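Glycosyl hydrolase, family 38 (Enterococcus faecalis, PDB 5KBP) probably hydrolyses alpha-mannosidic bonds in carbohydrates as a metal-dependent glycoside hydrolase. Local coordinates at residues 316-328 against 379-391. Residues are numbered along the deposited sequence; the frame is centred on the assembly and turned at random.
Sequences QLENIAEPLAAMA and GHFLADEATRQLT. With SO4 (sulfate ion), chain G.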
loop_
_atom_site.group_PDB
_atom_site.type_symbol
_atom_site.label_atom_id
_atom_site.label_comp_id
_atom_site.label_asym_id
_atom_site.label_seq_id
_atom_site.Cartn_x
_atom_site.Cartn_y
_atom_site.Cartn_z
ATOM N N GLN A 316 -9.852 -14.223 9.556
ATOM C CA GLN A 316 -10.781 -13.991 8.455
ATOM C C GLN A 316 -10.642 -15.049 7.368
ATOM O O GLN A 316 -11.636 -15.426 6.737
ATOM C CB GLN A 316 -10.558 -12.594 7.872
ATOM C CG GLN A 316 -11.454 -12.249 6.695
ATOM C CD GLN A 316 -12.907 -12.111 7.095
ATOM O OE1 GLN A 316 -13.221 -11.568 8.153
ATOM N NE2 GLN A 316 -13.803 -12.609 6.252
ATOM N N LEU A 317 -9.427 -15.546 7.140
ATOM C CA LEU A 317 -9.192 -16.550 6.111
ATOM C C LEU A 317 -9.355 -17.971 6.643
ATOM O O LEU A 317 -10.084 -18.776 6.055
ATOM C CB LEU A 317 -7.792 -16.370 5.512
ATOM C CG LEU A 317 -7.541 -15.103 4.691
ATOM C CD1 LEU A 317 -6.086 -15.019 4.250
ATOM C CD2 LEU A 317 -8.470 -15.060 3.490
ATOM N N GLU A 318 -8.691 -18.289 7.756
ATOM C CA GLU A 318 -8.678 -19.666 8.244
ATOM C C GLU A 318 -10.023 -20.069 8.836
ATOM O O GLU A 318 -10.485 -21.197 8.629
ATOM C CB GLU A 318 -7.575 -19.843 9.288
ATOM C CG GLU A 318 -6.203 -19.371 8.846
ATOM C CD GLU A 318 -5.264 -19.157 10.016
ATOM O OE1 GLU A 318 -5.649 -19.495 11.155
ATOM O OE2 GLU A 318 -4.147 -18.643 9.800
ATOM N N ASN A 319 -10.665 -19.165 9.575
ATOM C CA ASN A 319 -11.805 -19.517 10.407
ATOM C C ASN A 319 -13.117 -18.894 9.945
ATOM O O ASN A 319 -14.152 -19.138 10.573
ATOM C CB ASN A 319 -11.524 -19.115 11.858
ATOM C CG ASN A 319 -10.180 -19.622 12.348
ATOM O OD1 ASN A 319 -9.249 -18.845 12.555
ATOM N ND2 ASN A 319 -10.073 -20.932 12.531
ATOM N N ILE A 320 -13.108 -18.105 8.871
ATOM C CA ILE A 320 -14.336 -17.505 8.361
ATOM C C ILE A 320 -14.520 -17.873 6.895
ATOM O O ILE A 320 -15.422 -18.643 6.544
ATOM C CB ILE A 320 -14.335 -15.975 8.537
ATOM C CG1 ILE A 320 -14.016 -15.590 9.983
ATOM C CG2 ILE A 320 -15.680 -15.400 8.125
ATOM C CD1 ILE A 320 -15.052 -16.045 10.979
ATOM N N ALA A 321 -13.657 -17.329 6.032
ATOM C CA ALA A 321 -13.854 -17.451 4.590
ATOM C C ALA A 321 -13.757 -18.901 4.129
ATOM O O ALA A 321 -14.644 -19.401 3.428
ATOM C CB ALA A 321 -12.838 -16.581 3.850
ATOM N N GLU A 322 -12.682 -19.591 4.509
ATOM C CA GLU A 322 -12.494 -20.968 4.054
ATOM C C GLU A 322 -13.572 -21.919 4.560
ATOM O O GLU A 322 -14.096 -22.703 3.748
ATOM C CB GLU A 322 -11.090 -21.452 4.436
ATOM C CG GLU A 322 -9.975 -20.846 3.601
ATOM C CD GLU A 322 -8.618 -21.441 3.917
ATOM O OE1 GLU A 322 -8.516 -22.199 4.904
ATOM O OE2 GLU A 322 -7.655 -21.155 3.175
ATOM N N PRO A 323 -13.947 -21.929 5.849
ATOM C CA PRO A 323 -15.034 -22.837 6.263
ATOM C C PRO A 323 -16.358 -22.539 5.582
ATOM O O PRO A 323 -17.087 -23.470 5.213
ATOM C CB PRO A 323 -15.111 -22.620 7.781
ATOM C CG PRO A 323 -13.765 -22.106 8.159
ATOM C CD PRO A 323 -13.343 -21.249 7.009
ATOM N N LEU A 324 -16.694 -21.259 5.403
ATOM C CA LEU A 324 -17.932 -20.912 4.711
ATOM C C LEU A 324 -17.874 -21.318 3.243
ATOM O O LEU A 324 -18.856 -21.836 2.697
ATOM C CB LEU A 324 -18.209 -19.415 4.846
ATOM C CG LEU A 324 -18.693 -18.931 6.213
ATOM C CD1 LEU A 324 -18.735 -17.410 6.257
ATOM C CD2 LEU A 324 -20.056 -19.518 6.539
ATOM N N ALA A 325 -16.732 -21.093 2.588
ATOM C CA ALA A 325 -16.592 -21.498 1.194
ATOM C C ALA A 325 -16.577 -23.013 1.048
ATOM O O ALA A 325 -17.051 -23.539 0.034
ATOM C CB ALA A 325 -15.326 -20.891 0.592
ATOM N N ALA A 326 -16.037 -23.727 2.040
ATOM C CA ALA A 326 -16.055 -25.184 1.989
ATOM C C ALA A 326 -17.480 -25.719 2.078
ATOM O O ALA A 326 -17.821 -26.711 1.423
ATOM C CB ALA A 326 -15.191 -25.762 3.109
ATOM N N MET A 327 -18.328 -25.070 2.881
ATOM C CA MET A 327 -19.730 -25.469 2.947
ATOM C C MET A 327 -20.487 -25.029 1.700
ATOM O O MET A 327 -21.353 -25.759 1.204
ATOM C CB MET A 327 -20.388 -24.887 4.199
ATOM C CG MET A 327 -19.783 -25.355 5.511
ATOM S SD MET A 327 -20.622 -24.631 6.933
ATOM C CE MET A 327 -19.607 -25.246 8.275
ATOM N N ALA A 328 -20.171 -23.842 1.176
ATOM C CA ALA A 328 -20.858 -23.335 -0.006
ATOM C C ALA A 328 -20.583 -24.178 -1.244
ATOM O O ALA A 328 -21.329 -24.080 -2.225
ATOM C CB ALA A 328 -20.457 -21.883 -0.267
ATOM N N GLY A 379 -10.687 -11.683 1.845
ATOM C CA GLY A 379 -11.325 -12.602 2.771
ATOM C C GLY A 379 -12.760 -12.228 3.083
ATOM O O GLY A 379 -13.606 -13.106 3.274
ATOM N N HIS A 380 -13.054 -10.927 3.137
ATOM C CA HIS A 380 -14.431 -10.491 3.344
ATOM C C HIS A 380 -15.296 -10.792 2.126
ATOM O O HIS A 380 -16.431 -11.262 2.266
ATOM C CB HIS A 380 -14.469 -8.997 3.671
ATOM C CG HIS A 380 -14.247 -8.687 5.119
ATOM N ND1 HIS A 380 -12.996 -8.673 5.696
ATOM C CD2 HIS A 380 -15.121 -8.377 6.106
ATOM C CE1 HIS A 380 -13.108 -8.367 6.978
ATOM N NE2 HIS A 380 -14.387 -8.184 7.251
ATOM N N PHE A 381 -14.779 -10.525 0.925
ATOM C CA PHE A 381 -15.534 -10.813 -0.292
ATOM C C PHE A 381 -15.857 -12.298 -0.395
ATOM O O PHE A 381 -17.004 -12.681 -0.653
ATOM C CB PHE A 381 -14.748 -10.348 -1.519
ATOM C CG PHE A 381 -15.364 -10.756 -2.831
ATOM C CD1 PHE A 381 -15.020 -11.959 -3.435
ATOM C CD2 PHE A 381 -16.282 -9.936 -3.465
ATOM C CE1 PHE A 381 -15.587 -12.335 -4.639
ATOM C CE2 PHE A 381 -16.849 -10.306 -4.671
ATOM C CZ PHE A 381 -16.500 -11.508 -5.258
ATOM N N LEU A 382 -14.851 -13.152 -0.201
ATOM C CA LEU A 382 -15.063 -14.590 -0.325
ATOM C C LEU A 382 -16.009 -15.116 0.747
ATOM O O LEU A 382 -16.784 -16.043 0.485
ATOM C CB LEU A 382 -13.721 -15.322 -0.265
ATOM C CG LEU A 382 -12.772 -15.024 -1.428
ATOM C CD1 LEU A 382 -11.437 -15.731 -1.240
ATOM C CD2 LEU A 382 -13.415 -15.417 -2.750
ATOM N N ALA A 383 -15.966 -14.539 1.950
ATOM C CA ALA A 383 -16.898 -14.955 2.993
ATOM C C ALA A 383 -18.320 -14.516 2.667
ATOM O O ALA A 383 -19.277 -15.252 2.932
ATOM C CB ALA A 383 -16.459 -14.399 4.347
ATOM N N ASP A 384 -18.478 -13.325 2.084
ATOM C CA ASP A 384 -19.812 -12.843 1.742
ATOM C C ASP A 384 -20.389 -13.585 0.544
ATOM O O ASP A 384 -21.613 -13.728 0.439
ATOM C CB ASP A 384 -19.777 -11.340 1.468
ATOM C CG ASP A 384 -19.359 -10.539 2.685
ATOM O OD1 ASP A 384 -19.554 -11.032 3.816
ATOM O OD2 ASP A 384 -18.838 -9.418 2.512
ATOM N N GLU A 385 -19.536 -14.055 -0.369
ATOM C CA GLU A 385 -20.020 -14.861 -1.485
ATOM C C GLU A 385 -20.540 -16.207 -0.999
ATOM O O GLU A 385 -21.640 -16.631 -1.370
ATOM C CB GLU A 385 -18.908 -15.057 -2.517
ATOM C CG GLU A 385 -18.522 -13.798 -3.269
ATOM C CD GLU A 385 -19.695 -13.170 -3.988
ATOM O OE1 GLU A 385 -20.258 -12.187 -3.463
ATOM O OE2 GLU A 385 -20.062 -13.670 -5.072
ATOM N N ALA A 386 -19.756 -16.894 -0.164
ATOM C CA ALA A 386 -20.198 -18.167 0.397
ATOM C C ALA A 386 -21.417 -17.982 1.291
ATOM O O ALA A 386 -22.318 -18.830 1.310
ATOM C CB ALA A 386 -19.057 -18.816 1.179
ATOM N N THR A 387 -21.458 -16.882 2.043
ATOM C CA THR A 387 -22.587 -16.620 2.928
ATOM C C THR A 387 -23.876 -16.433 2.134
ATOM O O THR A 387 -24.924 -16.986 2.488
ATOM C CB THR A 387 -22.288 -15.394 3.793
ATOM O OG1 THR A 387 -21.505 -15.786 4.927
ATOM C CG2 THR A 387 -23.561 -14.742 4.266
ATOM N N ARG A 388 -23.816 -15.658 1.047
ATOM C CA ARG A 388 -25.007 -15.456 0.226
ATOM C C ARG A 388 -25.439 -16.755 -0.444
ATOM O O ARG A 388 -26.638 -17.035 -0.558
ATOM C CB ARG A 388 -24.749 -14.374 -0.823
ATOM C CG ARG A 388 -25.971 -14.047 -1.669
ATOM C CD ARG A 388 -25.613 -13.261 -2.921
ATOM N NE ARG A 388 -24.846 -14.058 -3.873
ATOM C CZ ARG A 388 -23.537 -13.937 -4.062
ATOM N NH1 ARG A 388 -22.918 -14.704 -4.948
ATOM N NH2 ARG A 388 -22.847 -13.042 -3.368
ATOM N N GLN A 389 -24.474 -17.564 -0.886
ATOM C CA GLN A 389 -24.801 -18.811 -1.571
ATOM C C GLN A 389 -25.440 -19.818 -0.622
ATOM O O GLN A 389 -26.357 -20.549 -1.012
ATOM C CB GLN A 389 -23.542 -19.392 -2.216
ATOM C CG GLN A 389 -23.045 -18.601 -3.422
ATOM C CD GLN A 389 -21.562 -18.784 -3.679
ATOM O OE1 GLN A 389 -20.874 -19.491 -2.942
ATOM N NE2 GLN A 389 -21.058 -18.138 -4.723
ATOM N N LEU A 390 -24.970 -19.873 0.625
ATOM C CA LEU A 390 -25.568 -20.784 1.598
ATOM C C LEU A 390 -26.976 -20.339 1.974
ATOM O O LEU A 390 -27.918 -21.140 1.950
ATOM C CB LEU A 390 -24.680 -20.881 2.840
ATOM C CG LEU A 390 -23.386 -21.681 2.688
ATOM C CD1 LEU A 390 -22.549 -21.601 3.954
ATOM C CD2 LEU A 390 -23.699 -23.128 2.346
ATOM N N THR A 391 -27.141 -19.058 2.316
ATOM C CA THR A 391 -28.448 -18.564 2.739
ATOM C C THR A 391 -29.470 -18.617 1.609
ATOM O O THR A 391 -30.663 -18.806 1.868
ATOM C CB THR A 391 -28.325 -17.137 3.274
ATOM O OG1 THR A 391 -27.683 -16.312 2.295
ATOM C CG2 THR A 391 -27.511 -17.123 4.562
HETATM S S SO4 G . -24.205 -17.211 -7.279
HETATM O O1 SO4 G . -24.771 -16.442 -8.384
HETATM O O2 SO4 G . -24.824 -16.790 -6.026
HETATM O O3 SO4 G . -24.461 -18.632 -7.495
HETATM O O4 SO4 G . -22.765 -16.981 -7.213
#
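In the helical middle domain, Ala321 meets Ala383 where segments 316-328 and 379-391, of helices 304-332 and 362-393, approach to 8.1 Å between axes at 31°. Small residues permit this closeness: the CB of Ala383 is a knob among Gln316, Ile320, Ala321 and Leu324, and the CB of Ala386 lies 3.4 Å from the carbonyl O of Leu324. Gly379, lacking a side chain, leaves room for Gln316 CG and Leu317 CD2; Leu317 CD2 rests 3.8 Å from Gly379 CA. Gln316 has CG anti to the backbone N (chi1 179°) and then bends, stacking its amide on the His380 ring with the planes 17° apart; Gln316 OE1 lies over one face, offset toward the rim, 3.4 Å from His380 CE1. Gln316 NE2 gives a weak hydrogen bond to Gly379 O (3.0 Å), while His380 ND1 is bonded to Asn376 O. Leu324 is the reciprocal knob, among Ala383, Ala386, Thr387 and Leu390, its CD1 3.5 Å from Thr387 OG1. Farther along, Leu390 spreads its methyls over Met327 and Ala328. Phe340 of helix 337-348 packs on Ala321 and Leu382. Such alanine-rich knobs-into-holes packing is characteristic of the three-helix bundle of the family 38 middle domain.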